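Side-chain contacts in beta 1-3 glucanase (Clostridium beijerinckii NCIMB 8052, PDB 5H4E), which probably hydrolyses beta-1,3-glucans, as a glycoside hydrolase of family 64: residues 142-146 and 147-151; 199-203 and 204-208; 323-327 and 328-332. All coordinates share one frame; numbering follows the deposited sequence.

Contact 1. Residues 142-146 and 147-151; sequences AWTND and GLWIN
Trp149 meets Thr144 and Asp146 on one side of a tight beta hairpin, while Trp143 and Leu148 meet on the other. Strands 136-144 and 147-151 run antiparallel here, the axes of the two short segments approaching to 4.7 Å, and a type I beta turn from Thr144 to Gly147 joins them. The strand pairing thus sorts the side chains into two sets, each built round an indole.

On the first face Trp149 has CG anti to its carbonyl carbon (chi1 -73°), which sends the six-membered part of the ring back along the hairpin toward the turn. Its CZ3 comes within 3.6 Å of Thr144 OG1, the two side chains crossing at about a right angle. Further out along the same rim, CH2 touches Asp146, with CB arriving at the ring edge in the ring plane, 3.8 Å from CH2. The carbonyl oxygen of Ala142 also lies at this edge. His362, on the neighbouring strand 361-363, stacks on Trp149.

On the second face Trp143 and Leu148 form a non-hydrogen-bonded pair. Trp143 CD1 lies 4.0 Å from Leu148 CB, and a methyl group, Leu148 CD1, sits above one face of the indole toward its rim. Gly147 O approaches the edge of the same ring. Lys91 makes a cation-pi contact with Trp143, and Val9 and Pro366 also pack against this tryptophan and against Leu148.

Gly147, with a positive phi of 116°, ends the turn and starts the second strand, its N bonded to Thr144 O and its O accepting from Thr144 N. An ST turn overlaps the beta turn: Thr144 OG1 accepts a hydrogen bond from Asp146 N at 3.2 Å.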
loop_
_atom_site.group_PDB
_atom_site.type_symbol
_atom_site.label_atom_id
_atom_site.label_comp_id
_atom_site.label_asym_id
_atom_site.label_seq_id
_atom_site.Cartn_x
_atom_site.Cartn_y
_atom_site.Cartn_z
ATOM N N ALA A 142 1.633 -11.151 -4.187
ATOM C CA ALA A 142 2.784 -12.012 -4.431
ATOM C C ALA A 142 2.343 -13.449 -4.220
ATOM O O ALA A 142 1.576 -13.744 -3.301
ATOM C CB ALA A 142 3.937 -11.658 -3.520
ATOM N N TRP A 143 2.802 -14.332 -5.096
ATOM C CA TRP A 143 2.493 -15.739 -4.975
ATOM C C TRP A 143 3.826 -16.458 -4.918
ATOM O O TRP A 143 4.568 -16.479 -5.902
ATOM C CB TRP A 143 1.637 -16.213 -6.144
ATOM C CG TRP A 143 1.193 -17.644 -6.057
ATOM C CD1 TRP A 143 1.197 -18.455 -4.953
ATOM C CD2 TRP A 143 0.691 -18.431 -7.135
ATOM N NE1 TRP A 143 0.723 -19.708 -5.286
ATOM C CE2 TRP A 143 0.408 -19.716 -6.623
ATOM C CE3 TRP A 143 0.460 -18.176 -8.490
ATOM C CZ2 TRP A 143 -0.110 -20.734 -7.418
ATOM C CZ3 TRP A 143 -0.044 -19.185 -9.276
ATOM C CH2 TRP A 143 -0.321 -20.452 -8.741
ATOM N N THR A 144 4.138 -17.013 -3.752
ATOM C CA THR A 144 5.443 -17.613 -3.518
ATOM C C THR A 144 5.305 -19.058 -3.090
ATOM O O THR A 144 4.211 -19.624 -3.126
ATOM C CB THR A 144 6.211 -16.853 -2.437
ATOM O OG1 THR A 144 5.532 -17.014 -1.186
ATOM C CG2 THR A 144 6.279 -15.364 -2.781
ATOM N N ASN A 145 6.416 -19.642 -2.659
ATOM C CA ASN A 145 6.419 -21.003 -2.135
ATOM C C ASN A 145 5.494 -21.177 -0.923
ATOM O O ASN A 145 5.077 -22.288 -0.595
ATOM C CB ASN A 145 7.846 -21.405 -1.756
ATOM C CG ASN A 145 7.927 -22.818 -1.224
ATOM O OD1 ASN A 145 7.362 -23.745 -1.816
ATOM N ND2 ASN A 145 8.622 -22.995 -0.094
ATOM N N ASP A 146 5.168 -20.064 -0.273
ATOM C CA ASP A 146 4.393 -20.083 0.960
ATOM C C ASP A 146 2.938 -19.643 0.787
ATOM O O ASP A 146 2.222 -19.471 1.773
ATOM C CB ASP A 146 5.081 -19.204 2.000
ATOM C CG ASP A 146 6.492 -19.670 2.299
ATOM O OD1 ASP A 146 6.717 -20.902 2.291
ATOM O OD2 ASP A 146 7.371 -18.812 2.538
ATOM N N GLY A 147 2.497 -19.481 -0.457
ATOM C CA GLY A 147 1.113 -19.125 -0.726
ATOM C C GLY A 147 0.991 -17.767 -1.397
ATOM O O GLY A 147 1.982 -17.183 -1.832
ATOM N N LEU A 148 -0.231 -17.259 -1.460
ATOM C CA LEU A 148 -0.510 -16.003 -2.147
ATOM C C LEU A 148 -0.970 -14.952 -1.144
ATOM O O LEU A 148 -1.771 -15.247 -0.262
ATOM C CB LEU A 148 -1.569 -16.219 -3.230
ATOM C CG LEU A 148 -2.006 -15.070 -4.142
ATOM C CD1 LEU A 148 -2.504 -15.671 -5.444
ATOM C CD2 LEU A 148 -3.101 -14.263 -3.493
ATOM N N TRP A 149 -0.451 -13.733 -1.291
ATOM C CA TRP A 149 -0.909 -12.573 -0.526
ATOM C C TRP A 149 -1.467 -11.586 -1.523
ATOM O O TRP A 149 -0.849 -11.359 -2.548
ATOM C CB TRP A 149 0.231 -11.896 0.244
ATOM C CG TRP A 149 0.741 -12.627 1.440
ATOM C CD1 TRP A 149 0.537 -12.297 2.760
ATOM C CD2 TRP A 149 1.563 -13.796 1.442
ATOM N NE1 TRP A 149 1.176 -13.198 3.573
ATOM C CE2 TRP A 149 1.810 -14.130 2.793
ATOM C CE3 TRP A 149 2.108 -14.601 0.437
ATOM C CZ2 TRP A 149 2.585 -15.232 3.161
ATOM C CZ3 TRP A 149 2.873 -15.704 0.807
ATOM C CH2 TRP A 149 3.106 -16.003 2.159
ATOM N N ILE A 150 -2.622 -11.001 -1.244
ATOM C CA ILE A 150 -3.141 -9.983 -2.141
ATOM C C ILE A 150 -3.867 -8.946 -1.296
ATOM O O ILE A 150 -4.467 -9.288 -0.273
ATOM C CB ILE A 150 -4.058 -10.604 -3.238
ATOM C CG1 ILE A 150 -4.581 -9.522 -4.185
ATOM C CG2 ILE A 150 -5.210 -11.420 -2.613
ATOM C CD1 ILE A 150 -5.162 -10.074 -5.475
ATOM N N ASN A 151 -3.757 -7.669 -1.664
ATOM C CA ASN A 151 -4.406 -6.632 -0.860
ATOM C C ASN A 151 -4.747 -5.374 -1.654
ATOM O O ASN A 151 -4.061 -5.035 -2.629
ATOM C CB ASN A 151 -3.526 -6.240 0.351
ATOM C CG ASN A 151 -2.151 -5.722 -0.060
ATOM O OD1 ASN A 151 -1.222 -6.500 -0.256
ATOM N ND2 ASN A 151 -2.018 -4.398 -0.194
#

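Contact 2. Residues 199-203 and 204-208; sequences SLVHS and DRIYA
His202 and Tyr207 both carry CG anti to their carbonyl carbons (chi1 -67° in each), and from adjoining arms of a tight turn these torsions bring the two rings together at about a right angle. The edge of Tyr207 is directed at the face of His202 in a T-shaped stack, with planes at 88° and centroids 4.8 Å apart. The tyrosine's CD2-CE2 side does the touching: CD2 is 3.4 Å from His202 CD2, and CE2 stands over the imidazole toward its rim. Arg205 CG lies over one face of the tyrosine ring.

Asp204 takes a different torsion, its CG set between the backbone N and the carbonyl carbon (chi1 60°), which leaves the carboxylate beside the next residue. Arg205 grips it side-on, NE and NH1 both converging on Asp204 OD2 at 3.0 Å from the same face of the carboxylate. Its NH2 bonds to Gln157 OE1, while NH1 also donates to the carbonyl oxygen of Ile134.

Val201 and Ile206 lie side by side and point the same way, Val201 CG2 to Ile206 CG1 at 4.0 Å, both touching Tyr189 of helix 182-192. Two backbone bonds, Tyr207 N to Leu200 O and His202 N to Arg205 O, flank this pair. The arrangement is that of a short hairpin-like reversal with a single beta bridge, whose strand 206-207 pairs on with strand 157-158.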
loop_
_atom_site.group_PDB
_atom_site.type_symbol
_atom_site.label_atom_id
_atom_site.label_comp_id
_atom_site.label_asym_id
_atom_site.label_seq_id
_atom_site.Cartn_x
_atom_site.Cartn_y
_atom_site.Cartn_z
ATOM N N SER A 199 -7.569 18.881 4.106
ATOM C CA SER A 199 -7.216 19.341 2.757
ATOM C C SER A 199 -6.464 18.274 1.967
ATOM O O SER A 199 -6.006 18.528 0.855
ATOM C CB SER A 199 -6.390 20.632 2.810
ATOM O OG SER A 199 -5.072 20.410 3.294
ATOM N N LEU A 200 -6.345 17.077 2.532
ATOM C CA LEU A 200 -5.819 15.945 1.771
ATOM C C LEU A 200 -6.785 15.578 0.653
ATOM O O LEU A 200 -6.403 14.923 -0.319
ATOM C CB LEU A 200 -5.579 14.735 2.684
ATOM C CG LEU A 200 -4.434 14.928 3.680
ATOM C CD1 LEU A 200 -4.275 13.686 4.603
ATOM C CD2 LEU A 200 -3.122 15.269 2.967
ATOM N N VAL A 201 -8.041 15.993 0.811
ATOM C CA VAL A 201 -9.077 15.754 -0.181
ATOM C C VAL A 201 -8.886 16.626 -1.413
ATOM O O VAL A 201 -8.861 17.856 -1.307
ATOM C CB VAL A 201 -10.482 16.058 0.376
ATOM C CG1 VAL A 201 -11.547 15.827 -0.691
ATOM C CG2 VAL A 201 -10.758 15.221 1.588
ATOM N N HIS A 202 -8.755 15.987 -2.572
ATOM C CA HIS A 202 -8.827 16.687 -3.849
ATOM C C HIS A 202 -10.016 16.118 -4.586
ATOM O O HIS A 202 -10.616 15.150 -4.124
ATOM C CB HIS A 202 -7.529 16.517 -4.661
ATOM C CG HIS A 202 -6.340 17.188 -4.037
ATOM N ND1 HIS A 202 -5.594 18.150 -4.688
ATOM C CD2 HIS A 202 -5.795 17.064 -2.803
ATOM C CE1 HIS A 202 -4.626 18.569 -3.892
ATOM N NE2 HIS A 202 -4.724 17.925 -2.743
ATOM N N SER A 203 -10.360 16.691 -5.733
ATOM C CA SER A 203 -11.542 16.226 -6.439
ATOM C C SER A 203 -11.326 14.820 -7.019
ATOM O O SER A 203 -12.276 14.044 -7.136
ATOM C CB SER A 203 -11.935 17.217 -7.543
ATOM O OG SER A 203 -10.927 17.286 -8.529
ATOM N N ASP A 204 -10.082 14.488 -7.360
ATOM C CA ASP A 204 -9.795 13.203 -8.000
ATOM C C ASP A 204 -9.419 12.089 -7.015
ATOM O O ASP A 204 -9.735 10.920 -7.254
ATOM C CB ASP A 204 -8.679 13.358 -9.051
ATOM C CG ASP A 204 -7.374 13.864 -8.464
ATOM O OD1 ASP A 204 -7.402 14.562 -7.429
ATOM O OD2 ASP A 204 -6.315 13.567 -9.053
ATOM N N ARG A 205 -8.750 12.444 -5.918
ATOM C CA ARG A 205 -8.370 11.454 -4.906
ATOM C C ARG A 205 -8.090 12.129 -3.567
ATOM O O ARG A 205 -7.909 13.347 -3.497
ATOM C CB ARG A 205 -7.136 10.657 -5.361
ATOM C CG ARG A 205 -5.801 11.422 -5.258
ATOM C CD ARG A 205 -4.765 10.919 -6.255
ATOM N NE ARG A 205 -5.218 11.201 -7.615
ATOM C CZ ARG A 205 -5.487 10.285 -8.537
ATOM N NH1 ARG A 205 -5.927 10.678 -9.726
ATOM N NH2 ARG A 205 -5.302 8.990 -8.285
ATOM N N ILE A 206 -8.049 11.342 -2.500
ATOM C CA ILE A 206 -7.544 11.842 -1.225
ATOM C C ILE A 206 -6.126 11.326 -1.012
ATOM O O ILE A 206 -5.885 10.114 -1.022
ATOM C CB ILE A 206 -8.419 11.408 -0.036
ATOM C CG1 ILE A 206 -9.874 11.827 -0.262
ATOM C CG2 ILE A 206 -7.873 12.011 1.276
ATOM C CD1 ILE A 206 -10.860 11.172 0.718
ATOM N N TYR A 207 -5.185 12.242 -0.823
ATOM C CA TYR A 207 -3.796 11.859 -0.626
ATOM C C TYR A 207 -3.564 11.378 0.783
ATOM O O TYR A 207 -4.074 11.954 1.734
ATOM C CB TYR A 207 -2.859 13.036 -0.942
ATOM C CG TYR A 207 -2.900 13.368 -2.413
ATOM C CD1 TYR A 207 -2.156 12.629 -3.318
ATOM C CD2 TYR A 207 -3.713 14.393 -2.900
ATOM C CE1 TYR A 207 -2.203 12.894 -4.668
ATOM C CE2 TYR A 207 -3.775 14.661 -4.264
ATOM C CZ TYR A 207 -3.010 13.917 -5.137
ATOM O OH TYR A 207 -3.052 14.175 -6.489
ATOM N N ALA A 208 -2.806 10.300 0.917
ATOM C CA ALA A 208 -2.259 9.969 2.215
ATOM C C ALA A 208 -1.399 11.140 2.696
ATOM O O ALA A 208 -0.931 11.957 1.879
ATOM C CB ALA A 208 -1.461 8.666 2.135
#

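Contact 3. Residues 323-327 and 328-332; sequences YFYKD and APANY
Asp327 OD1 takes the N-H of the very next residue, Ala328, in a short but bent bond: 2.7 Å to Ala328 N, with an angle of 133° at the hydrogen. The donor comes from above the carboxylate plane. Asp327 holds CG anti to its backbone N (chi1 -164°), beside the carbonyl carbon, and this torsion carries the carboxylate forward over the following peptide. The other oxygen is tied to the same residue through a water, which donates to Asp327 OD2 and to Ala328 O, each at 2.9 Å.

A second water closes the loop across its width. It donates to Tyr325 O and also bonds to Tyr332 OH, 2.7 Å from each, lying at the edge of the Tyr332 ring and in its plane. The phenol OH also packs against the carbonyl group of Asp327, with Tyr332 OH 3.3 Å from Asp327 C.

The ring of Tyr325 reaches across to residues 330-331. Ala330 CB meets that ring at its edge, 3.9 Å from Tyr325 CD1, while Tyr325 CE1 lies 3.4 Å from Asn331 O. The methyl of Ala330 also rests on Asp327 O. Between these limbs the peptide bond before Pro329 is cis.

The loop leads directly into helix 332-339, with Asn331 as its N-cap: OD1 receives the N-H of Ala334, and ND2 bonds to Asn308 of helix 294-309. Tyr325 packs against Ala334, Lys335 and His338 along that first helix and against Arg309 at the end of the second.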
loop_
_atom_site.group_PDB
_atom_site.type_symbol
_atom_site.label_atom_id
_atom_site.label_comp_id
_atom_site.label_asym_id
_atom_site.label_seq_id
_atom_site.Cartn_x
_atom_site.Cartn_y
_atom_site.Cartn_z
ATOM N N TYR A 323 -8.092 0.694 21.350
ATOM C CA TYR A 323 -7.214 1.685 21.960
ATOM C C TYR A 323 -6.518 2.587 20.935
ATOM O O TYR A 323 -5.823 3.527 21.324
ATOM C CB TYR A 323 -6.169 0.984 22.833
ATOM C CG TYR A 323 -6.774 0.354 24.066
ATOM C CD1 TYR A 323 -7.389 -0.889 24.005
ATOM C CD2 TYR A 323 -6.756 1.019 25.285
ATOM C CE1 TYR A 323 -7.954 -1.463 25.137
ATOM C CE2 TYR A 323 -7.317 0.457 26.414
ATOM C CZ TYR A 323 -7.916 -0.783 26.330
ATOM O OH TYR A 323 -8.473 -1.341 27.453
ATOM N N PHE A 324 -6.719 2.314 19.641
ATOM C CA PHE A 324 -6.007 3.043 18.589
ATOM C C PHE A 324 -6.684 4.390 18.304
ATOM O O PHE A 324 -7.907 4.507 18.406
ATOM C CB PHE A 324 -5.946 2.261 17.258
ATOM C CG PHE A 324 -5.279 0.898 17.321
ATOM C CD1 PHE A 324 -4.504 0.498 18.399
ATOM C CD2 PHE A 324 -5.423 0.024 16.247
ATOM C CE1 PHE A 324 -3.912 -0.767 18.417
ATOM C CE2 PHE A 324 -4.839 -1.235 16.261
ATOM C CZ PHE A 324 -4.074 -1.625 17.346
ATOM N N TYR A 325 -5.880 5.375 17.906
ATOM C CA TYR A 325 -6.363 6.665 17.404
ATOM C C TYR A 325 -7.216 7.441 18.402
ATOM O O TYR A 325 -8.092 8.211 18.007
ATOM C CB TYR A 325 -7.165 6.458 16.118
ATOM C CG TYR A 325 -6.457 5.622 15.077
ATOM C CD1 TYR A 325 -5.381 6.133 14.357
ATOM C CD2 TYR A 325 -6.873 4.329 14.801
ATOM C CE1 TYR A 325 -4.738 5.369 13.398
ATOM C CE2 TYR A 325 -6.235 3.552 13.834
ATOM C CZ TYR A 325 -5.171 4.080 13.139
ATOM O OH TYR A 325 -4.553 3.315 12.175
ATOM N N LYS A 326 -6.937 7.261 19.691
ATOM C CA LYS A 326 -7.761 7.857 20.742
ATOM C C LYS A 326 -7.360 9.291 21.079
ATOM O O LYS A 326 -8.111 10.025 21.719
ATOM C CB LYS A 326 -7.703 6.997 22.002
ATOM C CG LYS A 326 -8.554 5.739 21.947
ATOM C CD LYS A 326 -10.029 6.085 22.138
ATOM C CE LYS A 326 -10.943 4.859 22.088
ATOM N NZ LYS A 326 -10.857 4.107 20.795
ATOM N N ASP A 327 -6.170 9.692 20.667
ATOM C CA ASP A 327 -5.796 11.091 20.816
ATOM C C ASP A 327 -4.805 11.503 19.742
ATOM O O ASP A 327 -4.109 10.666 19.167
ATOM C CB ASP A 327 -5.211 11.363 22.206
ATOM C CG ASP A 327 -5.182 12.860 22.545
ATOM O OD1 ASP A 327 -5.790 13.662 21.787
ATOM O OD2 ASP A 327 -4.559 13.236 23.566
ATOM N N ALA A 328 -4.760 12.807 19.479
ATOM C CA ALA A 328 -3.843 13.389 18.511
ATOM C C ALA A 328 -2.458 13.582 19.131
ATOM O O ALA A 328 -2.344 13.829 20.336
ATOM C CB ALA A 328 -4.397 14.721 18.009
ATOM N N PRO A 329 -1.396 13.470 18.322
ATOM C CA PRO A 329 -1.413 13.173 16.888
ATOM C C PRO A 329 -1.607 11.688 16.609
ATOM O O PRO A 329 -1.044 10.842 17.295
ATOM C CB PRO A 329 -0.029 13.624 16.432
ATOM C CG PRO A 329 0.838 13.337 17.604
ATOM C CD PRO A 329 -0.020 13.676 18.813
ATOM N N ALA A 330 -2.385 11.382 15.579
ATOM C CA ALA A 330 -2.519 10.007 15.122
ATOM C C ALA A 330 -2.768 10.041 13.626
ATOM O O ALA A 330 -3.035 11.106 13.068
ATOM C CB ALA A 330 -3.657 9.305 15.850
ATOM N N ASN A 331 -2.694 8.889 12.976
ATOM C CA ASN A 331 -2.928 8.864 11.530
ATOM C C ASN A 331 -4.429 8.786 11.247
ATOM O O ASN A 331 -4.971 7.716 10.984
ATOM C CB ASN A 331 -2.176 7.705 10.880
ATOM C CG ASN A 331 -2.054 7.865 9.385
ATOM O OD1 ASN A 331 -2.971 8.359 8.747
ATOM N ND2 ASN A 331 -0.912 7.458 8.819
ATOM N N TYR A 332 -5.099 9.929 11.313
ATOM C CA TYR A 332 -6.557 9.956 11.146
ATOM C C TYR A 332 -7.003 9.625 9.723
ATOM O O TYR A 332 -8.125 9.170 9.504
ATOM C CB TYR A 332 -7.098 11.320 11.588
ATOM C CG TYR A 332 -7.049 11.446 13.097
ATOM C CD1 TYR A 332 -7.970 10.761 13.891
ATOM C CD2 TYR A 332 -6.057 12.186 13.728
ATOM C CE1 TYR A 332 -7.936 10.847 15.273
ATOM C CE2 TYR A 332 -6.019 12.293 15.130
ATOM C CZ TYR A 332 -6.961 11.609 15.888
ATOM O OH TYR A 332 -6.958 11.687 17.267
HETATM O O HOH W 1 -9.091 10.710 18.541
HETATM O O HOH W 2 -1.892 14.281 23.215
#

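How the contacts relate
All three contacts are local reversals. Contact 2 is the most buried, with five of nine touching residues enclosed; contacts 1 and 3 each include two exposed ones, at the turn in contact 1 and at Asp327 and Ala328 in contact 3. Contact 1, a regular hairpin, carries an indole on each face, one packed on aliphatic side chains and the other beside polar turn residues. Contact 2 keeps one beta bridge and adds a T-shaped ring pair and an ion pair. Contact 3, without strand pairing, combines a side-chain to backbone bond, water bridges and tyrosine packing around a cis peptide. Helix 332-339 starts in contact 3, and its Phe333 and Trp337 touch Ile206 of contact 2.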